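Local coordinates for protein cGAS/DncV-like nucleotidyltransferase in E. coli homolog (Elizabethkingia meningoseptica ATCC 13253 = NBRC 12535, PDB 6E0O) that synthesises cyclic dinucleotide second messengers from nucleoside triphosphates as part of a CBASS system that defends bacteria against phage, at residues V198-L203 with L279-K284; N177-T182 with L188-V193; D256-E259 with F264-F267; A71-L76 with E153-K158. All blocks are in the same frame, centred on the assembly; numbering follows the deposited sequence. Where two conformers were deposited one is given.

Contact 1 (V198-L203 with L279-K284); sequences VVNYRL and LGFMQK
F281 lays the CE1 corner of its ring against the side chain of N200, with CE1 3.6 Å from N200 OD1 and 3.9 Å from N200 CB. The contact is an almost orthogonal crossing of two α-helices, 188-205 and 275-289, whose axes run at 87° and come no closer than 11.1 Å. At that separation the long, flat side chain of phenylalanine can span the interface: with CG anti to the backbone N (chi1 178°) its ring extends far enough to reach the neighbouring helix. The amide of N200 stands nearly upright to that ring, the two planes being 85° apart, so no flat stack forms. Instead the carbonyl oxygen lies obliquely beside the slightly positive aromatic C-H, which is consistent with a weak electrostatic attraction. Asparagine is polar yet buried here, and I209 and V214 of the loop that follows also press on it. It sits one turn after K197, a probable GTP-binding residue.

L203 comes a turn further on, and leucine suits this buried spot facing the other helix. K284 offers it CB, then bends at CB-CG, and its longer chain leads the ammonium away to a salt bridge with E208. V199 rests on C285, Y288 and L289, further along helix 275-289. The branch of L203 that touches is CD1, 3.9 Å from K284 CB and 4.3 Å from F281 CE1.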
loop_
_atom_site.group_PDB
_atom_site.type_symbol
_atom_site.label_atom_id
_atom_site.label_comp_id
_atom_site.label_asym_id
_atom_site.label_seq_id
_atom_site.Cartn_x
_atom_site.Cartn_y
_atom_site.Cartn_z
ATOM N N VAL A 198 0.190 12.198 -4.829
ATOM C CA VAL A 198 -0.449 13.513 -4.807
ATOM C C VAL A 198 -1.053 13.831 -6.168
ATOM O O VAL A 198 -2.200 14.279 -6.270
ATOM C CB VAL A 198 0.559 14.589 -4.382
ATOM C CG1 VAL A 198 0.016 15.988 -4.687
ATOM C CG2 VAL A 198 0.900 14.455 -2.915
ATOM N N VAL A 199 -0.287 13.610 -7.238
ATOM C CA VAL A 199 -0.800 13.889 -8.576
ATOM C C VAL A 199 -2.004 13.000 -8.881
ATOM O O VAL A 199 -2.991 13.453 -9.474
ATOM C CB VAL A 199 0.322 13.754 -9.622
ATOM C CG1 VAL A 199 -0.239 13.917 -11.018
ATOM C CG2 VAL A 199 1.419 14.781 -9.357
ATOM N N ASN A 200 -1.933 11.726 -8.493
ATOM C CA ASN A 200 -3.070 10.824 -8.670
ATOM C C ASN A 200 -4.332 11.393 -8.021
ATOM O O ASN A 200 -5.395 11.462 -8.654
ATOM C CB ASN A 200 -2.720 9.451 -8.090
ATOM C CG ASN A 200 -3.753 8.395 -8.390
ATOM O OD1 ASN A 200 -4.371 8.385 -9.450
ATOM N ND2 ASN A 200 -3.944 7.490 -7.448
ATOM N N TYR A 201 -4.253 11.803 -6.751
ATOM C CA TYR A 201 -5.436 12.332 -6.079
ATOM C C TYR A 201 -5.947 13.595 -6.767
ATOM O O TYR A 201 -7.162 13.810 -6.878
ATOM C CB TYR A 201 -5.124 12.620 -4.612
ATOM C CG TYR A 201 -4.949 11.376 -3.767
ATOM C CD1 TYR A 201 -5.846 10.313 -3.848
ATOM C CD2 TYR A 201 -3.884 11.262 -2.888
ATOM C CE1 TYR A 201 -5.682 9.177 -3.079
ATOM C CE2 TYR A 201 -3.712 10.134 -2.113
ATOM C CZ TYR A 201 -4.610 9.093 -2.213
ATOM O OH TYR A 201 -4.431 7.969 -1.439
ATOM N N ARG A 202 -5.030 14.453 -7.229
ATOM C CA ARG A 202 -5.444 15.668 -7.927
ATOM C C ARG A 202 -6.150 15.342 -9.235
ATOM O O ARG A 202 -7.183 15.944 -9.556
ATOM C CB ARG A 202 -4.238 16.569 -8.179
ATOM C CG ARG A 202 -3.750 17.255 -6.924
ATOM C CD ARG A 202 -2.372 17.872 -7.107
ATOM N NE ARG A 202 -2.071 18.777 -6.007
ATOM C CZ ARG A 202 -2.062 20.106 -6.093
ATOM N NH1 ARG A 202 -2.304 20.721 -7.243
ATOM N NH2 ARG A 202 -1.781 20.823 -5.021
ATOM N N LEU A 203 -5.609 14.391 -9.999
ATOM C CA LEU A 203 -6.234 13.995 -11.251
ATOM C C LEU A 203 -7.595 13.359 -11.007
ATOM O O LEU A 203 -8.538 13.586 -11.773
ATOM C CB LEU A 203 -5.317 13.041 -12.006
ATOM C CG LEU A 203 -4.018 13.638 -12.543
ATOM C CD1 LEU A 203 -3.108 12.524 -13.021
ATOM C CD2 LEU A 203 -4.302 14.620 -13.668
ATOM N N LEU A 279 0.940 3.338 -18.583
ATOM C CA LEU A 279 1.293 4.276 -19.642
ATOM C C LEU A 279 0.366 5.481 -19.638
ATOM O O LEU A 279 0.822 6.630 -19.702
ATOM C CB LEU A 279 1.223 3.565 -20.986
ATOM C CG LEU A 279 1.517 4.415 -22.220
ATOM C CD1 LEU A 279 2.939 4.924 -22.192
ATOM C CD2 LEU A 279 1.255 3.572 -23.459
ATOM N N GLY A 280 -0.941 5.238 -19.568
ATOM C CA GLY A 280 -1.881 6.337 -19.549
ATOM C C GLY A 280 -1.719 7.210 -18.325
ATOM O O GLY A 280 -1.788 8.437 -18.411
ATOM N N PHE A 281 -1.482 6.590 -17.168
ATOM C CA PHE A 281 -1.257 7.364 -15.952
ATOM C C PHE A 281 -0.004 8.231 -16.082
ATOM O O PHE A 281 -0.014 9.407 -15.717
ATOM C CB PHE A 281 -1.186 6.427 -14.743
ATOM C CG PHE A 281 -0.912 7.140 -13.449
ATOM C CD1 PHE A 281 -1.826 8.038 -12.929
ATOM C CD2 PHE A 281 0.261 6.913 -12.755
ATOM C CE1 PHE A 281 -1.574 8.701 -11.745
ATOM C CE2 PHE A 281 0.520 7.580 -11.579
ATOM C CZ PHE A 281 -0.398 8.469 -11.070
ATOM N N MET A 282 1.092 7.665 -16.594
ATOM C CA MET A 282 2.305 8.465 -16.769
ATOM C C MET A 282 2.059 9.654 -17.696
ATOM O O MET A 282 2.548 10.760 -17.453
ATOM C CB MET A 282 3.429 7.595 -17.344
ATOM C CG MET A 282 4.066 6.627 -16.374
ATOM S SD MET A 282 4.803 7.435 -14.942
ATOM C CE MET A 282 3.545 7.085 -13.749
ATOM N N GLN A 283 1.327 9.436 -18.786
ATOM C CA GLN A 283 1.010 10.533 -19.690
ATOM C C GLN A 283 0.228 11.623 -18.970
ATOM O O GLN A 283 0.505 12.817 -19.140
ATOM C CB GLN A 283 0.207 9.990 -20.862
ATOM C CG GLN A 283 -0.335 11.036 -21.778
ATOM C CD GLN A 283 -1.033 10.414 -22.962
ATOM O OE1 GLN A 283 -2.180 9.983 -22.867
ATOM N NE2 GLN A 283 -0.337 10.347 -24.077
ATOM N N LYS A 284 -0.782 11.236 -18.187
ATOM C CA LYS A 284 -1.577 12.227 -17.472
ATOM C C LYS A 284 -0.723 12.993 -16.472
ATOM O O LYS A 284 -0.877 14.212 -16.314
ATOM C CB LYS A 284 -2.751 11.556 -16.761
ATOM C CG LYS A 284 -3.787 10.952 -17.686
ATOM C CD LYS A 284 -4.535 12.004 -18.461
ATOM C CE LYS A 284 -5.763 11.397 -19.122
ATOM N NZ LYS A 284 -6.431 12.361 -20.027
#

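Contact 2 (N177-T182 with L188-V193)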
loop_
_atom_site.group_PDB
_atom_site.type_symbol
_atom_site.label_atom_id
_atom_site.label_comp_id
_atom_site.label_asym_id
_atom_site.label_seq_id
_atom_site.Cartn_x
_atom_site.Cartn_y
_atom_site.Cartn_z
ATOM N N ASN A 177 11.955 -4.288 0.969
ATOM C CA ASN A 177 12.555 -3.919 -0.308
ATOM C C ASN A 177 12.344 -2.443 -0.620
ATOM O O ASN A 177 13.235 -1.788 -1.171
ATOM C CB ASN A 177 12.022 -4.802 -1.430
ATOM C CG ASN A 177 12.576 -6.206 -1.375
ATOM O OD1 ASN A 177 13.524 -6.484 -0.640
ATOM N ND2 ASN A 177 11.995 -7.097 -2.164
ATOM N N GLY A 178 11.176 -1.896 -0.286
ATOM C CA GLY A 178 10.950 -0.482 -0.538
ATOM C C GLY A 178 11.823 0.392 0.341
ATOM O O GLY A 178 12.330 1.429 -0.092
ATOM N N THR A 179 11.999 -0.012 1.596
ATOM C CA THR A 179 12.874 0.719 2.498
ATOM C C THR A 179 14.307 0.689 2.003
ATOM O O THR A 179 14.984 1.723 1.982
ATOM C CB THR A 179 12.740 0.127 3.901
ATOM O OG1 THR A 179 11.392 0.309 4.360
ATOM C CG2 THR A 179 13.688 0.783 4.881
ATOM N N GLU A 180 14.776 -0.482 1.568
ATOM C CA GLU A 180 16.125 -0.580 1.021
ATOM C C GLU A 180 16.307 0.344 -0.183
ATOM O O GLU A 180 17.315 1.057 -0.291
ATOM C CB GLU A 180 16.418 -2.035 0.653
ATOM C CG GLU A 180 17.822 -2.273 0.130
ATOM C CD GLU A 180 18.892 -2.169 1.201
ATOM O OE1 GLU A 180 18.557 -2.242 2.399
ATOM O OE2 GLU A 180 20.074 -2.007 0.838
ATOM N N LYS A 181 15.347 0.345 -1.107
ATOM C CA LYS A 181 15.503 1.185 -2.288
ATOM C C LYS A 181 15.544 2.659 -1.912
ATOM O O LYS A 181 16.366 3.421 -2.443
ATOM C CB LYS A 181 14.411 0.929 -3.318
ATOM C CG LYS A 181 14.686 1.674 -4.617
ATOM C CD LYS A 181 13.572 1.471 -5.618
ATOM C CE LYS A 181 13.844 2.160 -6.949
ATOM N NZ LYS A 181 14.872 1.416 -7.729
ATOM N N THR A 182 14.672 3.095 -0.998
ATOM C CA THR A 182 14.718 4.508 -0.627
ATOM C C THR A 182 16.043 4.842 0.045
ATOM O O THR A 182 16.615 5.912 -0.185
ATOM C CB THR A 182 13.485 4.908 0.190
ATOM O OG1 THR A 182 13.059 6.193 -0.290
ATOM C CG2 THR A 182 13.734 4.964 1.660
ATOM N N LEU A 188 14.883 9.311 -2.347
ATOM C CA LEU A 188 14.009 9.801 -3.403
ATOM C C LEU A 188 12.997 8.764 -3.880
ATOM O O LEU A 188 11.964 9.160 -4.412
ATOM C CB LEU A 188 14.833 10.366 -4.562
ATOM C CG LEU A 188 15.603 11.636 -4.203
ATOM C CD1 LEU A 188 16.615 11.947 -5.293
ATOM C CD2 LEU A 188 14.661 12.810 -3.995
ATOM N N TYR A 189 13.238 7.462 -3.688
ATOM C CA TYR A 189 12.247 6.477 -4.128
ATOM C C TYR A 189 10.870 6.780 -3.516
ATOM O O TYR A 189 9.875 6.973 -4.230
ATOM C CB TYR A 189 12.704 5.038 -3.813
ATOM C CG TYR A 189 11.557 4.053 -3.881
ATOM C CD1 TYR A 189 10.820 3.904 -5.048
ATOM C CD2 TYR A 189 11.182 3.312 -2.769
ATOM C CE1 TYR A 189 9.746 3.052 -5.104
ATOM C CE2 TYR A 189 10.097 2.450 -2.822
ATOM C CZ TYR A 189 9.390 2.321 -3.990
ATOM O OH TYR A 189 8.307 1.470 -4.027
ATOM N N LYS A 190 10.786 6.842 -2.180
ATOM C CA LYS A 190 9.476 7.056 -1.571
ATOM C C LYS A 190 8.984 8.480 -1.784
ATOM O O LYS A 190 7.778 8.710 -1.865
ATOM C CB LYS A 190 9.478 6.694 -0.085
ATOM C CG LYS A 190 9.614 5.197 0.144
ATOM C CD LYS A 190 9.458 4.801 1.590
ATOM C CE LYS A 190 9.576 3.292 1.742
ATOM N NZ LYS A 190 9.447 2.913 3.175
ATOM N N ARG A 191 9.900 9.446 -1.879
ATOM C CA ARG A 191 9.501 10.824 -2.156
ATOM C C ARG A 191 8.836 10.938 -3.520
ATOM O O ARG A 191 7.836 11.648 -3.666
ATOM C CB ARG A 191 10.711 11.744 -2.006
ATOM C CG ARG A 191 11.065 11.898 -0.550
ATOM C CD ARG A 191 12.326 12.664 -0.304
ATOM N NE ARG A 191 12.688 12.538 1.105
ATOM C CZ ARG A 191 13.759 13.087 1.649
ATOM N NH1 ARG A 191 14.567 13.818 0.899
ATOM N NH2 ARG A 191 14.020 12.889 2.930
ATOM N N MET A 192 9.353 10.213 -4.516
ATOM C CA MET A 192 8.731 10.196 -5.834
ATOM C C MET A 192 7.391 9.462 -5.814
ATOM O O MET A 192 6.434 9.900 -6.461
ATOM C CB MET A 192 9.686 9.558 -6.840
ATOM C CG MET A 192 10.921 10.409 -7.109
ATOM S SD MET A 192 10.530 12.011 -7.858
ATOM C CE MET A 192 11.451 13.140 -6.820
ATOM N N VAL A 193 7.293 8.360 -5.060
ATOM C CA VAL A 193 6.001 7.700 -4.882
ATOM C C VAL A 193 4.991 8.687 -4.318
ATOM O O VAL A 193 3.853 8.787 -4.793
ATOM C CB VAL A 193 6.141 6.469 -3.971
ATOM C CG1 VAL A 193 4.765 5.964 -3.523
ATOM C CG2 VAL A 193 6.914 5.363 -4.660
#
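K181 and Y189 meet by a CH-π contact where helices 171-184 and 188-205, consecutive and joined by only three residues, pack across each other at 109° as an α-α corner. K181 CD stands 3.9 Å from the centroid of the Y189 ring, over one face, and the lysine chain crosses the tyrosine at about a right angle. The long methylene chain suits this place because it can cover an aromatic face while its ammonium bonds N228 OD1 and V226 O.

The remaining contact is van der Waals packing against G178 O. At the ring's edge, near its plane, this oxygen lies 3.5 Å from Y189 CD2. K190, extended beyond CG, runs along the other helix and brings its CE to 3.8 Å from G178 O.

Hydrogen bonding across the corner comes from T182, whose OG1 accepts the backbone N-H of K190. This amide belongs to the first turn of its helix, where no earlier helical carbonyl is available, and a threonine hydroxyl supplies the acceptor. The tyrosine OH reaches past the corner to E220 O, and K190 NZ bonds O of N52, a probable GTP-binding residue. K190 N to T182 OG1 measures 3.0 Å, with an N-H...O angle of 168°.

Contact 3 (D256-E259 with F264-F267)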
loop_
_atom_site.group_PDB
_atom_site.type_symbol
_atom_site.label_atom_id
_atom_site.label_comp_id
_atom_site.label_asym_id
_atom_site.label_seq_id
_atom_site.Cartn_x
_atom_site.Cartn_y
_atom_site.Cartn_z
ATOM N N ASP A 256 9.185 -6.148 -18.117
ATOM C CA ASP A 256 8.829 -7.109 -17.073
ATOM C C ASP A 256 9.183 -6.524 -15.710
ATOM O O ASP A 256 10.282 -6.716 -15.194
ATOM C CB ASP A 256 9.546 -8.436 -17.300
ATOM C CG ASP A 256 9.063 -9.154 -18.534
ATOM O OD1 ASP A 256 7.853 -9.090 -18.818
ATOM O OD2 ASP A 256 9.899 -9.779 -19.217
ATOM N N TYR A 257 8.245 -5.785 -15.136
ATOM C CA TYR A 257 8.405 -5.201 -13.816
ATOM C C TYR A 257 8.069 -6.226 -12.740
ATOM O O TYR A 257 7.171 -7.054 -12.900
ATOM C CB TYR A 257 7.448 -4.012 -13.684
ATOM C CG TYR A 257 7.948 -2.690 -14.227
ATOM C CD1 TYR A 257 8.991 -2.614 -15.145
ATOM C CD2 TYR A 257 7.377 -1.502 -13.791
ATOM C CE1 TYR A 257 9.451 -1.383 -15.599
ATOM C CE2 TYR A 257 7.828 -0.286 -14.234
ATOM C CZ TYR A 257 8.857 -0.227 -15.133
ATOM O OH TYR A 257 9.275 1.015 -15.538
ATOM N N THR A 258 8.765 -6.135 -11.617
ATOM C CA THR A 258 8.410 -6.930 -10.451
ATOM C C THR A 258 7.540 -6.114 -9.498
ATOM O O THR A 258 7.522 -4.882 -9.528
ATOM C CB THR A 258 9.650 -7.425 -9.693
ATOM O OG1 THR A 258 10.270 -6.330 -9.012
ATOM C CG2 THR A 258 10.667 -8.064 -10.618
ATOM N N GLU A 259 6.821 -6.814 -8.624
ATOM C CA GLU A 259 6.287 -6.171 -7.434
ATOM C C GLU A 259 7.456 -5.736 -6.562
ATOM O O GLU A 259 8.582 -6.197 -6.734
ATOM C CB GLU A 259 5.346 -7.126 -6.695
ATOM C CG GLU A 259 4.097 -7.441 -7.529
ATOM C CD GLU A 259 3.048 -8.274 -6.827
ATOM O OE1 GLU A 259 3.341 -8.856 -5.770
ATOM O OE2 GLU A 259 1.912 -8.352 -7.340
ATOM N N PHE A 264 7.141 -11.785 -7.268
ATOM C CA PHE A 264 6.152 -12.002 -8.310
ATOM C C PHE A 264 6.173 -10.820 -9.259
ATOM O O PHE A 264 6.636 -9.730 -8.916
ATOM C CB PHE A 264 4.783 -12.251 -7.688
ATOM C CG PHE A 264 4.761 -13.484 -6.847
ATOM C CD1 PHE A 264 4.629 -14.726 -7.437
ATOM C CD2 PHE A 264 4.941 -13.412 -5.480
ATOM C CE1 PHE A 264 4.639 -15.873 -6.681
ATOM C CE2 PHE A 264 4.953 -14.561 -4.713
ATOM C CZ PHE A 264 4.806 -15.792 -5.315
ATOM N N TRP A 265 5.699 -11.073 -10.472
ATOM C CA TRP A 265 5.685 -10.064 -11.510
ATOM C C TRP A 265 4.536 -9.091 -11.292
ATOM O O TRP A 265 3.431 -9.486 -10.913
ATOM C CB TRP A 265 5.490 -10.717 -12.877
ATOM C CG TRP A 265 6.587 -11.607 -13.347
ATOM C CD1 TRP A 265 6.496 -12.947 -13.602
ATOM C CD2 TRP A 265 7.936 -11.232 -13.648
ATOM N NE1 TRP A 265 7.705 -13.426 -14.037
ATOM C CE2 TRP A 265 8.606 -12.395 -14.078
ATOM C CE3 TRP A 265 8.643 -10.028 -13.602
ATOM C CZ2 TRP A 265 9.951 -12.392 -14.446
ATOM C CZ3 TRP A 265 9.980 -10.027 -13.964
ATOM C CH2 TRP A 265 10.616 -11.199 -14.388
ATOM N N LEU A 266 4.786 -7.819 -11.592
ATOM C CA LEU A 266 3.729 -6.818 -11.493
ATOM C C LEU A 266 2.621 -7.095 -12.496
ATOM O O LEU A 266 1.434 -6.988 -12.165
ATOM C CB LEU A 266 4.314 -5.430 -11.718
ATOM C CG LEU A 266 3.335 -4.273 -11.563
ATOM C CD1 LEU A 266 2.689 -4.250 -10.198
ATOM C CD2 LEU A 266 4.047 -2.944 -11.846
ATOM N N PHE A 267 2.985 -7.436 -13.724
ATOM C CA PHE A 267 2.009 -7.686 -14.787
ATOM C C PHE A 267 1.755 -9.183 -14.949
ATOM O O PHE A 267 1.712 -9.735 -16.036
ATOM C CB PHE A 267 2.455 -6.993 -16.070
ATOM C CG PHE A 267 2.631 -5.511 -15.878
ATOM C CD1 PHE A 267 1.532 -4.706 -15.609
ATOM C CD2 PHE A 267 3.887 -4.926 -15.897
ATOM C CE1 PHE A 267 1.680 -3.346 -15.397
ATOM C CE2 PHE A 267 4.040 -3.569 -15.675
ATOM C CZ PHE A 267 2.930 -2.779 -15.425
HETATM O O HOH W 1 5.611 -7.736 -14.988
HETATM O O HOH W 2 0.466 -7.212 -9.483
HETATM O O HOH W 3 1.817 -10.630 -8.938
#
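E259 lays its extended side chain along the backbone of F264 and W265. The chain leaves with CG anti to the carbonyl carbon (chi1 -65°) and is extended beyond CG, so that it runs past F264 O to the carboxylate's own partners. E259 CB lies 3.7 Å from F264 O. CG is at the same distance from that oxygen and also touches W265 O. At the carboxylate, OE1 approaches the CB of F264 and takes a hydrogen bond from N261 ND2 in the connecting turn. OE2 accepts a hydrogen bond from a water that also donates to W265 O, each bond being 2.8 Å long. Glutamate suits the place because its carboxylate and the carbonyl of W265, both acceptors, need a donor, and the water supplies one to each.

Two backbone bonds tie the two segments together. E259 N donates to F264 O at 2.9 Å, in the carbonyl plane, and L266 N donates to Y257 O at 2.8 Å. Y257 O is gripped twice, since a water that F267 N donates to also bonds it. Between these bonds W265 turns the edge of its indole toward Y257 O, 3.4 Å from W265 CE3, while CZ3 packs on D256 CB and T258 CG2. On the buried side Y257 CB rests on L266 CB and F267 CE2, apolar partners facing helices 216-224 and 236-252. Y257 OH ends on D250.

T258 and W265 thus form a single non-hydrogen-bonded antiparallel pair flanked by two hydrogen bonds, a hairpin-like turn in the loop between helices 236-252 and 275-289, the nearest atom of this contact lying about 8 Å from the bound linear dinucleotide.

Contact 4 (A71-L76 with E153-K158)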
loop_
_atom_site.group_PDB
_atom_site.type_symbol
_atom_site.label_atom_id
_atom_site.label_comp_id
_atom_site.label_asym_id
_atom_site.label_seq_id
_atom_site.Cartn_x
_atom_site.Cartn_y
_atom_site.Cartn_z
ATOM N N ALA A 71 -1.669 -21.971 14.313
ATOM C CA ALA A 71 -1.110 -23.223 13.814
ATOM C C ALA A 71 0.361 -23.089 13.433
ATOM O O ALA A 71 1.106 -24.076 13.484
ATOM C CB ALA A 71 -1.907 -23.708 12.600
ATOM N N PHE A 72 0.786 -21.897 13.023
ATOM C CA PHE A 72 2.148 -21.653 12.568
ATOM C C PHE A 72 3.020 -21.012 13.633
ATOM O O PHE A 72 4.230 -21.259 13.649
ATOM C CB PHE A 72 2.135 -20.732 11.342
ATOM C CG PHE A 72 1.551 -21.365 10.123
ATOM C CD1 PHE A 72 0.194 -21.279 9.870
ATOM C CD2 PHE A 72 2.353 -22.059 9.234
ATOM C CE1 PHE A 72 -0.352 -21.879 8.756
ATOM C CE2 PHE A 72 1.814 -22.655 8.114
ATOM C CZ PHE A 72 0.457 -22.565 7.876
ATOM N N TYR A 73 2.435 -20.171 14.488
ATOM C CA TYR A 73 3.134 -19.486 15.577
ATOM C C TYR A 73 2.355 -19.779 16.852
ATOM O O TYR A 73 1.666 -18.909 17.399
ATOM C CB TYR A 73 3.249 -17.987 15.293
ATOM C CG TYR A 73 3.983 -17.731 13.992
ATOM C CD1 TYR A 73 5.363 -17.871 13.912
ATOM C CD2 TYR A 73 3.298 -17.376 12.836
ATOM C CE1 TYR A 73 6.035 -17.665 12.727
ATOM C CE2 TYR A 73 3.963 -17.177 11.647
ATOM C CZ TYR A 73 5.331 -17.321 11.599
ATOM O OH TYR A 73 6.009 -17.113 10.425
ATOM N N PRO A 74 2.429 -21.012 17.346
ATOM C CA PRO A 74 1.634 -21.400 18.516
ATOM C C PRO A 74 2.136 -20.739 19.792
ATOM O O PRO A 74 3.196 -20.108 19.848
ATOM C CB PRO A 74 1.805 -22.921 18.577
ATOM C CG PRO A 74 3.132 -23.164 17.925
ATOM C CD PRO A 74 3.219 -22.140 16.810
ATOM N N ASP A 75 1.340 -20.908 20.842
ATOM C CA ASP A 75 1.657 -20.361 22.156
ATOM C C ASP A 75 2.753 -21.209 22.788
ATOM O O ASP A 75 2.542 -22.387 23.089
ATOM C CB ASP A 75 0.396 -20.367 23.015
ATOM C CG ASP A 75 0.502 -19.445 24.212
ATOM O OD1 ASP A 75 1.561 -19.453 24.874
ATOM O OD2 ASP A 75 -0.471 -18.711 24.486
ATOM N N LEU A 76 3.923 -20.614 22.991
ATOM C CA LEU A 76 5.034 -21.339 23.587
ATOM C C LEU A 76 4.755 -21.583 25.073
ATOM O O LEU A 76 5.342 -22.478 25.677
ATOM C CB LEU A 76 6.346 -20.584 23.413
ATOM C CG LEU A 76 6.675 -20.144 21.987
ATOM C CD1 LEU A 76 7.996 -19.371 21.971
ATOM C CD2 LEU A 76 6.743 -21.304 21.023
ATOM N N GLU A 153 10.444 -20.726 -1.517
ATOM C CA GLU A 153 9.156 -20.552 -0.863
ATOM C C GLU A 153 9.177 -19.254 -0.073
ATOM O O GLU A 153 10.146 -18.955 0.634
ATOM C CB GLU A 153 8.867 -21.721 0.075
ATOM C CG GLU A 153 7.470 -21.650 0.688
ATOM C CD GLU A 153 7.190 -22.772 1.663
ATOM O OE1 GLU A 153 7.768 -22.757 2.770
ATOM O OE2 GLU A 153 6.391 -23.665 1.322
ATOM N N ALA A 154 8.105 -18.485 -0.198
ATOM C CA ALA A 154 7.961 -17.219 0.491
ATOM C C ALA A 154 6.723 -17.254 1.367
ATOM O O ALA A 154 5.704 -17.861 1.015
ATOM C CB ALA A 154 7.808 -16.075 -0.507
ATOM N N GLU A 155 6.810 -16.577 2.502
ATOM C CA GLU A 155 5.700 -16.499 3.437
ATOM C C GLU A 155 5.080 -15.111 3.386
ATOM O O GLU A 155 5.784 -14.096 3.493
ATOM C CB GLU A 155 6.134 -16.815 4.868
ATOM C CG GLU A 155 4.954 -16.788 5.810
ATOM C CD GLU A 155 5.309 -17.126 7.237
ATOM O OE1 GLU A 155 6.181 -18.000 7.447
ATOM O OE2 GLU A 155 4.705 -16.519 8.144
ATOM N N GLY A 156 3.759 -15.081 3.254
ATOM C CA GLY A 156 2.979 -13.864 3.302
ATOM C C GLY A 156 1.662 -14.119 3.991
ATOM O O GLY A 156 1.594 -14.901 4.945
ATOM N N ILE A 157 0.606 -13.470 3.507
ATOM C CA ILE A 157 -0.717 -13.592 4.095
ATOM C C ILE A 157 -1.714 -13.878 2.990
ATOM O O ILE A 157 -1.510 -13.534 1.823
ATOM C CB ILE A 157 -1.146 -12.337 4.880
ATOM C CG1 ILE A 157 -1.088 -11.082 4.005
ATOM C CG2 ILE A 157 -0.270 -12.187 6.117
ATOM C CD1 ILE A 157 -1.679 -9.863 4.680
ATOM N N LYS A 158 -2.823 -14.492 3.387
ATOM C CA LYS A 158 -3.920 -14.746 2.470
ATOM C C LYS A 158 -5.258 -14.541 3.164
ATOM O O LYS A 158 -5.417 -14.821 4.356
ATOM C CB LYS A 158 -3.851 -16.161 1.904
ATOM C CG LYS A 158 -4.108 -17.255 2.888
ATOM C CD LYS A 158 -4.161 -18.596 2.167
ATOM C CE LYS A 158 -4.395 -19.723 3.141
ATOM N NZ LYS A 158 -4.352 -21.036 2.438
#
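Y73 and E155 meet where a surface loop reaches strand 152-160 through one tyrosine, and they are the pair that joins the two segments. Along the strand, E153 and A154 lead up to the contact.

E155 then carries it. CG stands anti to the backbone N (chi1 -177°) and the chain stays extended to the carboxylate, reaching out from the sheet toward the tyrosine, which arrives from the opposite direction. Y73 OH donates to E155 OE2 at 2.7 Å, on the syn lone pair of that oxygen, and E155 OE1 lies 3.1 Å from Y73 OH. The hydroxyl therefore sits before the carboxylate with both oxygens close, OE2 being the nearer. E155 OE2 comes to the ring's edge near its plane, 3.6 Å from Y73 CE2, while the carboxylate is turned 40° from the ring. Tyrosine suits the role, a rigid arm with a proton donor at its end, and glutamate answers it with an acceptor on a long, straight chain. A long, weak ion pair joins E155 OE2 to R67 NH1 on strand 62-68, and the tyrosine ring also packs on R67.

This is the central mixed sheet of the nucleotidyltransferase fold, in which strand 152-160 runs antiparallel to both 135-147 and 166-169. G156 follows E155 and pairs its backbone with L143 on the first of these, and I157 pairs with S169 on the second. K158 returns to the first strand, at F141. The nearest atom of the contact lies about 4 Å from the bound nucleic acid.

Contact 4 comes first along the chain and joins a loop to strand 152-160 of the central sheet, about 38 Å from contact 1 between centres and across the middle of the chain from it. Contact 2 follows, then contact 1 opens; both use helix 188-205, and their centres are about 19 Å apart. Contact 3 falls between the two halves of contact 1, in the loop between helices 236-252 and 275-289, about 17 Å from contact 2 and 20 Å from contact 1 between centres. Contacts 3 and 4, with centres about 25 Å but nearest atoms about 5 Å apart, mark where the helical part of the enzyme meets the sheet, near the bound dinucleotide.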